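Local atomic coordinates of putative TOXIN related protein (Parabacteroides distasonis ATCC 8503, PDB entry 3K0Y), a protein that is of unknown function but joins a NigD-like OB domain to a NigD-like beta-sandwich domain and may be related to toxins. Residues T192-G195 / K196-Y199; G94-N97 / D98-G102. One frame throughout, in Å; residues are numbered along the deposited sequence.

How the contacts relate
Both contacts are local and belong to the NigD-like C-terminal beta-sandwich domain, and both sit near the same four-stranded sheet. Contact 1 is the turn joining strand 184-192 to strand 195-203, which is outermost in that sheet. Contact 2 is the short helix 97-101, whose Asn97 and Tyr101 pack on strands 135-139 and 149-155 on the other side of the strand order. The two centres lie 17 Å apart and the nearest atoms are about 9 Å apart, so they do not touch. One link runs between their surroundings: Tyr199, at the end of contact 1, hydrogen-bonds through OH to Ile108 O, a few residues after the helix of contact 2. No ligand or active site is known here.

Contact 1. Residues T192-G195 / K196-Y199; sequences TSEG and KQAY
Gln197 folds its side chain back over the turn to meet Thr192, the two side chains crossing at about a right angle. From CB, the first torsion brings CG almost level with the backbone N (chi1 -19°), a nearly eclipsed and probably strained arrangement. CG then packs against the methyl CG2 of Thr192 at 3.4 Å and comes within 3.8 Å of the carbonyl oxygen O of Gly195. A second bend, at chi2 (-101°), turns the amide toward the hydroxyl: CD lies 3.7 Å from Thr192 OG1. At the tip, Gln197 OE1 is 3.1 Å from Thr192 OG1 and also touches the aliphatic CG of Glu194. The backbone beneath is a beta hairpin with a two-residue loop, Ser193 and Glu194, in a type I turn from Thr192 to Gly195. Its closing pair bonds both ways, Thr192 N to Gly195 O at 2.9 Å and Gly195 N to Thr192 O at 3.0 Å; further along the hairpin Gln197 pairs with Tyr190 through the backbone. Gly195 itself has a positive phi of 104°, where a CB would press on the preceding carbonyl. Thr192 OG1 is also 2.8 Å from Gly195 O, so the hydroxyl meets two oxygens, this one and Gln197 OE1. Thr192 OG1 in turn accepts a weak hydrogen bond from Glu194 N at 3.2 Å.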
# COMPACT_ATOMS: atom_id res chain seq x y z
N THR A 192 5.44 -13.15 -11.66
CA THR A 192 5.00 -12.69 -12.95
C THR A 192 4.91 -13.89 -13.88
O THR A 192 5.23 -15.01 -13.49
CB THR A 192 5.97 -11.65 -13.56
OG1 THR A 192 7.16 -12.30 -14.02
CG2 THR A 192 6.33 -10.62 -12.53
N SER A 193 4.46 -13.62 -15.10
CA SER A 193 4.30 -14.64 -16.13
C SER A 193 5.66 -15.16 -16.59
O SER A 193 5.75 -16.25 -17.13
CB SER A 193 3.55 -14.05 -17.31
OG SER A 193 4.31 -12.98 -17.87
N GLU A 194 6.72 -14.37 -16.40
CA GLU A 194 8.09 -14.83 -16.67
C GLU A 194 8.87 -15.10 -15.37
O GLU A 194 10.08 -15.02 -15.35
CB GLU A 194 8.84 -13.85 -17.60
CG GLU A 194 9.02 -12.40 -17.09
CD GLU A 194 9.38 -11.43 -18.24
OE1 GLU A 194 8.48 -11.17 -19.09
OE2 GLU A 194 10.55 -10.94 -18.32
N GLY A 195 8.14 -15.42 -14.29
CA GLY A 195 8.71 -15.93 -13.04
C GLY A 195 8.79 -14.93 -11.90
O GLY A 195 8.25 -13.82 -11.97
N LYS A 196 9.50 -15.35 -10.85
CA LYS A 196 9.78 -14.53 -9.69
C LYS A 196 10.65 -13.32 -10.02
O LYS A 196 11.69 -13.49 -10.64
CB LYS A 196 10.50 -15.35 -8.62
CG LYS A 196 10.51 -14.73 -7.22
CD LYS A 196 11.48 -15.48 -6.28
CE LYS A 196 11.26 -15.16 -4.79
NZ LYS A 196 11.74 -16.29 -3.89
N GLN A 197 10.23 -12.12 -9.58
CA GLN A 197 11.05 -10.89 -9.63
C GLN A 197 11.06 -10.24 -8.28
O GLN A 197 10.27 -10.58 -7.42
CB GLN A 197 10.51 -9.84 -10.59
CG GLN A 197 9.56 -10.28 -11.62
CD GLN A 197 10.19 -10.46 -12.95
OE1 GLN A 197 9.53 -10.35 -14.00
NE2 GLN A 197 11.46 -10.76 -12.94
N ALA A 198 11.90 -9.23 -8.16
CA ALA A 198 12.19 -8.52 -6.92
C ALA A 198 12.26 -7.02 -7.18
O ALA A 198 12.73 -6.56 -8.23
CB ALA A 198 13.54 -8.96 -6.34
N TYR A 199 11.82 -6.24 -6.22
CA TYR A 199 12.07 -4.83 -6.28
C TYR A 199 12.68 -4.45 -4.95
O TYR A 199 12.31 -4.98 -3.94
CB TYR A 199 10.80 -4.04 -6.59
CG TYR A 199 10.46 -4.03 -8.08
CD1 TYR A 199 11.47 -4.01 -9.11
CD2 TYR A 199 9.13 -4.10 -8.47
CE1 TYR A 199 11.08 -4.03 -10.49
CE2 TYR A 199 8.77 -4.16 -9.79
CZ TYR A 199 9.72 -4.10 -10.81
OH TYR A 199 9.17 -4.12 -12.07

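Contact 2. Residues G94-N97 / D98-G102; sequences GAAN and DSIYG
Ile100 N bonds to Ala96 O at 2.9 Å and Tyr101 N to Asn97 O at 2.7 Å, two consecutive i+4 to i backbone bonds that span little more than one turn of alpha helix. They make up helix 97-101, a single short piece in a largely beta domain; it stops at Gly102, which leaves helical geometry with positive phi. On one flank Ile100 reaches back along the helix: chi1 (-74°) sets CG1 beside the backbone N and opposite the carbonyl carbon, which carries CD1 to the methyl CB of Ala96 at 3.6 Å. The other branch of Ile100, CG2, sits 3.9 Å above the centre of the Tyr101 ring and covers that face. Asn97 approaches the same ring differently: OD1 lies in the ring plane at its edge, 3.5 Å from Tyr101 CE2, with amide and ring planes 53° apart. Both ends of the Asn97 amide are held by the preceding loop, OD1 by Glu93 N and ND2 by Asn92 OD1, which fixes its rotation. Tyr101 OH bonds to Lys91 O in that loop, while the ring packs on strand 135-139. Asp98 turns to the neighbouring strand instead, its OD1 forming a salt bridge with Arg153 NH1. Ahead of the first helical bond a water fills in for a direct one, donating to Ala95 O at 2.6 Å and accepting from Ser99 N at 3.1 Å.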
# COMPACT_ATOMS: atom_id res chain seq x y z
N GLY A 94 3.60 -20.61 6.21
CA GLY A 94 4.58 -21.67 6.06
C GLY A 94 4.47 -22.35 4.71
O GLY A 94 4.39 -21.70 3.67
N ALA A 95 4.45 -23.67 4.77
CA ALA A 95 4.21 -24.55 3.62
C ALA A 95 2.89 -24.28 2.89
O ALA A 95 2.76 -24.58 1.71
CB ALA A 95 4.24 -26.05 4.10
N ALA A 96 1.91 -23.73 3.59
CA ALA A 96 0.58 -23.44 3.01
C ALA A 96 0.49 -22.01 2.36
O ALA A 96 -0.57 -21.59 1.91
CB ALA A 96 -0.48 -23.60 4.08
N ASN A 97 1.60 -21.27 2.30
CA ASN A 97 1.58 -19.94 1.69
C ASN A 97 1.11 -19.92 0.25
O ASN A 97 0.28 -19.09 -0.10
CB ASN A 97 2.96 -19.26 1.76
CG ASN A 97 3.22 -18.63 3.11
OD1 ASN A 97 2.29 -18.47 3.94
ND2 ASN A 97 4.46 -18.25 3.35
N ASP A 98 1.63 -20.79 -0.59
CA ASP A 98 1.23 -20.84 -1.98
C ASP A 98 -0.23 -21.09 -2.13
O ASP A 98 -0.88 -20.42 -2.91
CB ASP A 98 1.96 -21.91 -2.76
CG ASP A 98 3.37 -21.50 -3.11
OD1 ASP A 98 3.70 -20.30 -2.98
OD2 ASP A 98 4.13 -22.37 -3.52
N SER A 99 -0.74 -22.06 -1.37
CA SER A 99 -2.13 -22.45 -1.41
C SER A 99 -3.09 -21.39 -0.86
O SER A 99 -4.17 -21.22 -1.40
CB SER A 99 -2.34 -23.75 -0.63
OG SER A 99 -3.73 -23.95 -0.57
N ILE A 100 -2.73 -20.74 0.24
CA ILE A 100 -3.59 -19.75 0.84
C ILE A 100 -3.43 -18.39 0.10
O ILE A 100 -4.43 -17.76 -0.28
CB ILE A 100 -3.31 -19.60 2.32
CG1 ILE A 100 -3.86 -20.82 3.10
CG2 ILE A 100 -3.93 -18.30 2.86
CD1 ILE A 100 -3.07 -21.12 4.40
N TYR A 101 -2.19 -17.98 -0.13
CA TYR A 101 -1.94 -16.65 -0.62
C TYR A 101 -1.85 -16.55 -2.12
O TYR A 101 -2.00 -15.46 -2.65
CB TYR A 101 -0.72 -16.02 0.04
CG TYR A 101 -0.94 -15.80 1.50
CD1 TYR A 101 -1.96 -14.98 1.94
CD2 TYR A 101 -0.12 -16.40 2.46
CE1 TYR A 101 -2.16 -14.75 3.26
CE2 TYR A 101 -0.31 -16.15 3.81
CZ TYR A 101 -1.33 -15.34 4.20
OH TYR A 101 -1.58 -15.08 5.52
N GLY A 102 -1.64 -17.66 -2.81
CA GLY A 102 -1.78 -17.72 -4.27
C GLY A 102 -0.45 -17.58 -5.00
O GLY A 102 0.52 -17.13 -4.45
O HOH W 1 0.98 -24.29 -0.17